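Local coordinates for Gp15 protein (Listeria phage PSA, PDB 6R5W), which serves as the homotrimeric receptor binding protein of the phage, probably recognising the Listeria cell surface, here as its C-terminal part with a helical stalk and a beta-rich head, at residues 15-18 / 19-22; 27-30 / 31-35; 45-48 / 49-53; 130-133 / 134-137. All coordinates share one frame; numbering follows the deposited sequence.

Contact 1: 15-18 / 19-22; sequences VNDA and DIHV. With CD (cadmium ion), chain F.
Asp-17 meets His-21 through its main chain: the carbonyl O accepts the ND1 N-H at 3.2 Å, with an N-H...O angle of 154°. The oxygen sits at the edge of the imidazole, near its plane, so the bond helps fix the ring's rotation. Histidine suits this place because it has a second nitrogen: with ND1 tied to the turn, NE2 is turned to a cadmium ion at 2.4 Å.

The Asp-17 side chain serves the main chain ahead of it. CG lies anti to the backbone N (chi1 -171°), which brings OD1 within 3.2 Å of Asp-19 N for a weak, bent bond, while OD2 rests 3.5 Å from CD1 of Ile-20.

The Ala-18 methyl points outward and does not obstruct the turn. Its O accepts from His-21 N at 3.3 Å, the donor standing above the carbonyl plane.

Asp-17 is the centre of an inverse gamma turn, closed by a weak bond from Ala-18 N to Asn-16 O and leading into a 3-10 segment. This bend and the ND1 bond hold the imidazole with NE2 toward a cadmium site on the trimer axis, completed by His-14 of the same chain and by His-14 and His-21 of both other subunits.

Contact 2: 27-30 / 31-35; sequences KTNW and NAKET
Asn-29 and Lys-33 lie one turn apart, and their side chains slant past each other with CE of Lys-33 3.9 Å from OD1 of Asn-29. Two waters join their polar ends. One donates to Asn-29 OD1 and accepts from Lys-33 NZ at 2.7 Å; the other accepts both from Asn-29 ND2 and, at 3.1 Å, from Lys-33 NZ. An amide suits this place, since it offers an acceptor to one water and a donor to the other. Asn-29 CG is anti to its backbone N (chi1 -178°), which carries the amide along the helix toward the lysine, and Lys-33 bends at chi2 (-74°), which lays CE against that amide. The carbonyl oxygens of Lys-33 and Asn-31 of the second subunit also accept from the ammonium, so four oxygen neighbours must share its three hydrogens and the lysine bridges two chains.

This is the junction between two helices of the trimeric stalk, 24-31 and 36-57, and the backbone bonding changes here. Asn-31 N bonds to Lys-27 O at 2.8 Å in the alpha pattern, and Ala-32 N to Thr-28 O at 3.1 Å. Lys-33 N then reaches back only three residues, to Trp-30 O at 3.2 Å, from above the carbonyl plane. The Ala-32 methyl lies near Thr-28 O and Asn-29 O.

Farther out, Asn-31 OD1 accepts from Trp-30 NE1 of the third subunit, and Trp-30 packs edge-to-face on Trp-30 of the second. Glu-34 OE1 accepts from Thr-35 N at 2.8 Å, and Thr-35, as N-cap of helix 36-57, offers OG1 to Gly-38 N.

Contact 3: 45-48 / 49-53; sequences KALA and DAKAF
Lys-45 and Asp-49 form an i to i+4 salt bridge on the outer side of helix 36-57, part of the trimeric coiled-coil stalk. The lysine leaves the helix with CG anti to the backbone N (chi1 177°), stays extended as far as CE, and turns only at chi4 (-52°); this last turn closes the bridge, swinging NZ onto Asp-49 OD2 at 2.6 Å. OD2 receives it on the syn lone pair, the side facing OD1. Asp-49 CG, anti to its own carbonyl carbon (chi1 -71°), lies back over the preceding turn, 3.1 Å from Lys-45 O. Both residues also touch a crystal neighbour, which may influence their conformation.

On roughly the other side of the helix, Leu-47 and Lys-51 repeat the i to i+4 spacing with an aliphatic contact. Leu-47 CG, opposite the backbone N across the CA-CB bond, sends the branch toward Lys-51, whose chain is fully extended beyond CG and brings CE 3.9 Å from CD1 of Leu-47. Leucine thus packs against the CE end of the lysine chain while also meeting Asp-49 of the third subunit.

Ala-46 and Ala-50 suit a closely packed bundle: Ala-46 meets Ala-43 of the second subunit, and Ala-50 meets Leu-47 of the second and Ala-50 of the third. Regular alpha-helical bonds hold the frame beneath, among them Lys-51 N to Leu-47 O at 2.9 Å. In the same turn, the CB methyl of Ala-50 rests 3.4 Å from Ala-46 O.

Contact 4: 130-133 / 134-137; sequences STAA and SNQA. With CD (cadmium ion), chain E.
Ser-130 and Asn-135 are brought together by two torsions: OG of Ser-130 stands anti to its backbone N (chi1 169°), and CG of Asn-135 lies anti to its carbonyl carbon (chi1 -73°), which sets the amide against the serine. Asn-135 ND2 then donates to Ser-130 OG at 3.1 Å along a nearly straight line (169°), with the oxygen in the amide plane. The same OG accepts from Ala-132 N at 2.9 Å, so two N-H groups grip one hydroxyl oxygen. Serine suits the place because its OG is close enough to the main chain to take a backbone N-H and still meet the asparagine.

The Ala-132 N to OG bond makes an ST turn, and the amide of Asn-135 braces it from beyond the next turn. That next turn is a type I beta turn from Ala-132 to Asn-135, closed by Asn-135 N to Ala-132 O at 2.9 Å, with Ala-133 and Ser-134 at its corners. Together they connect the neighbouring antiparallel strands 122-127 and 136-141 of the head. The Ala-132 methyl packs beside the amide, 3.8 Å from Asn-135 ND2.

Where the strand begins, Gln-136 extends beyond CG past Ala-133 O and places OE1 on a cadmium ion at 2.3 Å. A water at 2.3 Å from cadmium donates to Ala-133 O at 2.7 Å, so the turn's main chain helps position this water from the second shell. Two more waters and OE1 of Gln-136 from each of the other subunits complete a six-ligand site, while Gln-136 NE2 donates to Asn-138 OD1 of the third subunit.

In the fold
From the N terminus the four contacts follow in series, none enclosing or crossing another, and each is local. Contact 1 lies in the link after helix 8-15, before helix 24-31; contact 2 runs from the second of these toward helix 36-57, in whose middle contact 3 lies. Contacts 1 and 2 touch directly, Val-22 CG1 packing on Trp-30 CZ3 at 3.7 Å, whereas the nearest atoms of contacts 2 and 3 are about 11 Å apart. Contact 4 lies in the connection from strand 122-127 to strand 136-141 of the head, its centre about 95 Å from that of contact 1, on the opposite side of the chain's centre. All four touch the third subunit, so trimer contacts run from stalk to head.

Contact 1: 15-18 / 19-22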
# COMPACT_ATOMS: atom_id res chain seq x y z
N VAL A 15 -64.55 -8.28 13.72
CA VAL A 15 -64.05 -9.42 12.96
C VAL A 15 -63.64 -9.02 11.56
O VAL A 15 -62.71 -9.62 10.99
CB VAL A 15 -65.13 -10.54 12.94
CG1 VAL A 15 -64.88 -11.51 11.82
CG2 VAL A 15 -65.18 -11.23 14.32
N ASN A 16 -64.30 -8.02 10.97
CA ASN A 16 -64.01 -7.61 9.59
C ASN A 16 -63.04 -6.45 9.53
O ASN A 16 -62.75 -5.96 8.43
CB ASN A 16 -65.32 -7.25 8.86
CG ASN A 16 -66.18 -8.46 8.60
OD1 ASN A 16 -65.82 -9.36 7.83
ND2 ASN A 16 -67.34 -8.50 9.23
N ASP A 17 -62.54 -6.01 10.68
CA ASP A 17 -61.51 -4.98 10.77
C ASP A 17 -60.16 -5.63 10.53
O ASP A 17 -59.47 -6.08 11.45
CB ASP A 17 -61.57 -4.30 12.13
CG ASP A 17 -60.68 -3.08 12.21
OD1 ASP A 17 -59.91 -2.85 11.26
OD2 ASP A 17 -60.76 -2.36 13.23
N ALA A 18 -59.79 -5.73 9.26
CA ALA A 18 -58.53 -6.36 8.91
C ALA A 18 -57.34 -5.59 9.46
O ALA A 18 -56.32 -6.24 9.75
CB ALA A 18 -58.42 -6.51 7.40
N ASP A 19 -57.48 -4.26 9.71
CA ASP A 19 -56.36 -3.42 10.14
C ASP A 19 -55.78 -3.82 11.50
O ASP A 19 -54.63 -3.46 11.80
CB ASP A 19 -56.76 -1.96 10.24
CG ASP A 19 -56.65 -1.21 8.92
OD1 ASP A 19 -56.20 -1.79 7.92
OD2 ASP A 19 -57.03 -0.02 8.91
N ILE A 20 -56.55 -4.46 12.37
CA ILE A 20 -56.09 -4.75 13.71
C ILE A 20 -55.74 -6.22 13.91
O ILE A 20 -55.33 -6.61 15.02
CB ILE A 20 -57.10 -4.28 14.78
CG1 ILE A 20 -58.44 -4.99 14.58
CG2 ILE A 20 -57.30 -2.77 14.68
CD1 ILE A 20 -59.46 -4.60 15.64
N HIS A 21 -55.83 -7.03 12.87
CA HIS A 21 -55.45 -8.43 12.90
C HIS A 21 -54.31 -8.67 11.91
O HIS A 21 -53.96 -7.79 11.09
CB HIS A 21 -56.67 -9.36 12.56
CG HIS A 21 -57.76 -9.28 13.57
ND1 HIS A 21 -58.87 -8.49 13.42
CD2 HIS A 21 -57.87 -9.86 14.80
CE1 HIS A 21 -59.61 -8.54 14.52
NE2 HIS A 21 -59.00 -9.34 15.39
N VAL A 22 -53.76 -9.87 11.98
CA VAL A 22 -52.68 -10.30 11.13
C VAL A 22 -53.05 -11.64 10.50
O VAL A 22 -54.10 -12.22 10.80
CB VAL A 22 -51.35 -10.39 11.91
CG1 VAL A 22 -51.07 -9.08 12.58
CG2 VAL A 22 -51.36 -11.49 12.98
CD CD F . -59.73 -9.98 17.60
O HOH W 1 -59.76 -8.71 11.08

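Contact 2: 27-30 / 31-35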
# COMPACT_ATOMS: atom_id res chain seq x y z
N LYS A 27 -46.84 -13.49 10.26
CA LYS A 27 -46.01 -13.73 11.44
C LYS A 27 -44.76 -14.53 11.09
O LYS A 27 -43.66 -14.26 11.61
CB LYS A 27 -46.85 -14.44 12.53
CG LYS A 27 -48.01 -13.57 13.01
CD LYS A 27 -48.53 -13.96 14.38
CE LYS A 27 -49.26 -15.27 14.32
NZ LYS A 27 -50.02 -15.44 15.66
N THR A 28 -44.88 -15.47 10.15
CA THR A 28 -43.69 -16.16 9.64
C THR A 28 -42.72 -15.20 8.91
O THR A 28 -41.50 -15.23 9.13
CB THR A 28 -44.12 -17.31 8.75
OG1 THR A 28 -44.92 -18.21 9.56
CG2 THR A 28 -42.96 -18.04 8.22
N ASN A 29 -43.27 -14.34 8.04
CA ASN A 29 -42.49 -13.29 7.40
C ASN A 29 -41.76 -12.42 8.42
O ASN A 29 -40.53 -12.25 8.34
CB ASN A 29 -43.41 -12.43 6.54
CG ASN A 29 -42.67 -11.33 5.79
OD1 ASN A 29 -41.54 -11.50 5.35
ND2 ASN A 29 -43.35 -10.21 5.63
N TRP A 30 -42.50 -11.89 9.40
CA TRP A 30 -41.91 -10.96 10.35
C TRP A 30 -40.91 -11.65 11.24
O TRP A 30 -39.87 -11.08 11.56
CB TRP A 30 -42.98 -10.25 11.17
CG TRP A 30 -43.91 -9.43 10.34
CD1 TRP A 30 -43.63 -8.82 9.17
CD2 TRP A 30 -45.30 -9.20 10.60
NE1 TRP A 30 -44.75 -8.18 8.67
CE2 TRP A 30 -45.79 -8.38 9.57
CE3 TRP A 30 -46.19 -9.60 11.62
CZ2 TRP A 30 -47.12 -8.00 9.49
CZ3 TRP A 30 -47.49 -9.18 11.57
CH2 TRP A 30 -47.96 -8.39 10.50
N ASN A 31 -41.18 -12.91 11.62
CA ASN A 31 -40.22 -13.62 12.46
C ASN A 31 -38.88 -13.84 11.74
O ASN A 31 -37.82 -13.92 12.39
CB ASN A 31 -40.75 -14.99 12.93
CG ASN A 31 -41.80 -14.86 14.03
OD1 ASN A 31 -41.80 -13.89 14.79
ND2 ASN A 31 -42.71 -15.85 14.12
N ALA A 32 -38.92 -13.99 10.41
CA ALA A 32 -37.74 -14.26 9.61
C ALA A 32 -36.95 -13.00 9.26
O ALA A 32 -35.91 -13.15 8.60
CB ALA A 32 -38.13 -15.00 8.33
N LYS A 33 -37.44 -11.80 9.61
CA LYS A 33 -36.71 -10.57 9.26
C LYS A 33 -35.33 -10.54 9.92
O LYS A 33 -35.07 -11.17 10.96
CB LYS A 33 -37.52 -9.35 9.67
CG LYS A 33 -38.81 -9.17 8.90
CD LYS A 33 -38.54 -8.67 7.46
CE LYS A 33 -39.81 -8.29 6.75
NZ LYS A 33 -39.56 -7.66 5.42
N GLU A 34 -34.44 -9.74 9.35
CA GLU A 34 -33.07 -9.65 9.89
C GLU A 34 -33.04 -9.01 11.26
O GLU A 34 -33.86 -8.14 11.59
CB GLU A 34 -32.19 -8.85 8.91
CG GLU A 34 -30.73 -8.66 9.39
CD GLU A 34 -29.98 -9.96 9.45
OE1 GLU A 34 -30.23 -10.76 10.42
OE2 GLU A 34 -29.12 -10.22 8.59
N THR A 35 -32.10 -9.47 12.10
CA THR A 35 -31.87 -8.80 13.37
C THR A 35 -30.66 -7.88 13.29
O THR A 35 -29.80 -7.98 12.39
CB THR A 35 -31.61 -9.79 14.48
OG1 THR A 35 -30.38 -10.47 14.21
CG2 THR A 35 -32.75 -10.85 14.57
O HOH W 2 -39.52 -10.07 4.15
O HOH W 3 -42.36 -8.11 4.14

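Contact 3: 45-48 / 49-53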
# COMPACT_ATOMS: atom_id res chain seq x y z
N LYS A 45 -18.13 -9.40 8.98
CA LYS A 45 -17.49 -10.33 8.06
C LYS A 45 -17.01 -9.63 6.80
O LYS A 45 -15.98 -10.01 6.22
CB LYS A 45 -18.42 -11.47 7.69
CG LYS A 45 -17.81 -12.41 6.68
CD LYS A 45 -18.44 -13.75 6.59
CE LYS A 45 -17.60 -14.69 5.72
NZ LYS A 45 -17.27 -14.13 4.38
N ALA A 46 -17.78 -8.66 6.29
CA ALA A 46 -17.30 -7.89 5.14
C ALA A 46 -15.99 -7.16 5.47
O ALA A 46 -15.06 -7.16 4.65
CB ALA A 46 -18.37 -6.88 4.68
N LEU A 47 -15.91 -6.56 6.65
CA LEU A 47 -14.69 -5.90 7.10
C LEU A 47 -13.55 -6.88 7.20
O LEU A 47 -12.43 -6.59 6.73
CB LEU A 47 -14.93 -5.19 8.42
CG LEU A 47 -13.75 -4.51 9.09
CD1 LEU A 47 -13.14 -3.41 8.13
CD2 LEU A 47 -14.11 -3.86 10.41
N ALA A 48 -13.79 -8.06 7.78
CA ALA A 48 -12.74 -9.05 7.92
C ALA A 48 -12.26 -9.55 6.57
O ALA A 48 -11.06 -9.81 6.38
CB ALA A 48 -13.23 -10.22 8.78
N ASP A 49 -13.20 -9.74 5.62
CA ASP A 49 -12.83 -10.15 4.29
C ASP A 49 -12.02 -9.05 3.59
O ASP A 49 -11.12 -9.35 2.79
CB ASP A 49 -14.06 -10.49 3.50
CG ASP A 49 -14.74 -11.81 3.99
OD1 ASP A 49 -14.16 -12.50 4.84
OD2 ASP A 49 -15.84 -12.14 3.51
N ALA A 50 -12.38 -7.79 3.83
CA ALA A 50 -11.65 -6.67 3.23
C ALA A 50 -10.22 -6.64 3.77
O ALA A 50 -9.27 -6.51 3.01
CB ALA A 50 -12.36 -5.35 3.52
N LYS A 51 -10.06 -6.78 5.09
CA LYS A 51 -8.72 -6.78 5.69
C LYS A 51 -7.88 -7.92 5.15
O LYS A 51 -6.69 -7.72 4.83
CB LYS A 51 -8.84 -6.83 7.23
CG LYS A 51 -9.32 -5.53 7.87
CD LYS A 51 -9.44 -5.65 9.43
CE LYS A 51 -9.85 -4.30 10.01
NZ LYS A 51 -10.09 -4.24 11.49
N ALA A 52 -8.48 -9.11 5.00
CA ALA A 52 -7.75 -10.25 4.45
C ALA A 52 -7.35 -10.02 2.99
O ALA A 52 -6.27 -10.46 2.55
CB ALA A 52 -8.56 -11.56 4.52
N PHE A 53 -8.25 -9.42 2.19
CA PHE A 53 -7.91 -9.14 0.80
C PHE A 53 -6.72 -8.17 0.70
O PHE A 53 -5.83 -8.35 -0.15
CB PHE A 53 -9.13 -8.59 0.10
CG PHE A 53 -8.85 -8.05 -1.26
CD1 PHE A 53 -8.78 -8.90 -2.35
CD2 PHE A 53 -8.69 -6.69 -1.45
CE1 PHE A 53 -8.52 -8.41 -3.60
CE2 PHE A 53 -8.47 -6.20 -2.71
CZ PHE A 53 -8.38 -7.06 -3.78

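Contact 4: 130-133 / 134-137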
# COMPACT_ATOMS: atom_id res chain seq x y z
N SER A 130 34.18 -3.33 -2.03
CA SER A 130 35.53 -2.80 -1.92
C SER A 130 35.61 -1.53 -1.12
O SER A 130 34.72 -0.67 -1.15
CB SER A 130 36.12 -2.55 -3.34
OG SER A 130 37.34 -1.79 -3.28
N THR A 131 36.74 -1.37 -0.42
CA THR A 131 37.02 -0.16 0.31
C THR A 131 37.49 0.97 -0.56
O THR A 131 37.58 2.09 -0.07
CB THR A 131 38.06 -0.42 1.44
OG1 THR A 131 39.28 -0.88 0.85
CG2 THR A 131 37.52 -1.47 2.38
N ALA A 132 37.84 0.71 -1.82
CA ALA A 132 38.19 1.77 -2.76
C ALA A 132 36.89 2.25 -3.42
O ALA A 132 36.22 1.47 -4.12
CB ALA A 132 39.16 1.26 -3.83
N ALA A 133 36.57 3.54 -3.22
CA ALA A 133 35.31 4.08 -3.75
C ALA A 133 35.30 4.22 -5.27
O ALA A 133 34.21 4.40 -5.87
CB ALA A 133 35.04 5.45 -3.12
N SER A 134 36.45 4.14 -5.92
CA SER A 134 36.45 4.04 -7.38
C SER A 134 35.97 2.68 -7.88
O SER A 134 35.68 2.53 -9.10
CB SER A 134 37.87 4.30 -7.92
OG SER A 134 38.79 3.34 -7.30
N ASN A 135 35.86 1.68 -7.02
CA ASN A 135 35.28 0.39 -7.39
C ASN A 135 33.76 0.41 -7.21
O ASN A 135 33.20 -0.05 -6.20
CB ASN A 135 35.93 -0.76 -6.62
CG ASN A 135 37.37 -1.07 -7.12
OD1 ASN A 135 37.69 -0.81 -8.27
ND2 ASN A 135 38.22 -1.57 -6.25
N GLN A 136 33.07 0.92 -8.26
CA GLN A 136 31.62 0.95 -8.40
C GLN A 136 31.33 0.50 -9.82
O GLN A 136 32.26 0.28 -10.61
CB GLN A 136 31.12 2.37 -8.11
CG GLN A 136 31.55 2.76 -6.65
CD GLN A 136 30.85 3.98 -6.14
OE1 GLN A 136 30.71 4.97 -6.83
NE2 GLN A 136 30.47 3.97 -4.90
N ALA A 137 30.05 0.42 -10.17
CA ALA A 137 29.62 -0.18 -11.43
C ALA A 137 28.50 0.64 -12.04
O ALA A 137 27.66 1.23 -11.34
CB ALA A 137 29.20 -1.60 -11.23
CD CD E . 31.52 6.27 -8.55
O HOH W 4 33.35 6.68 -7.14
O HOH W 5 33.12 4.82 -9.90
O HOH W 6 32.47 8.07 -9.86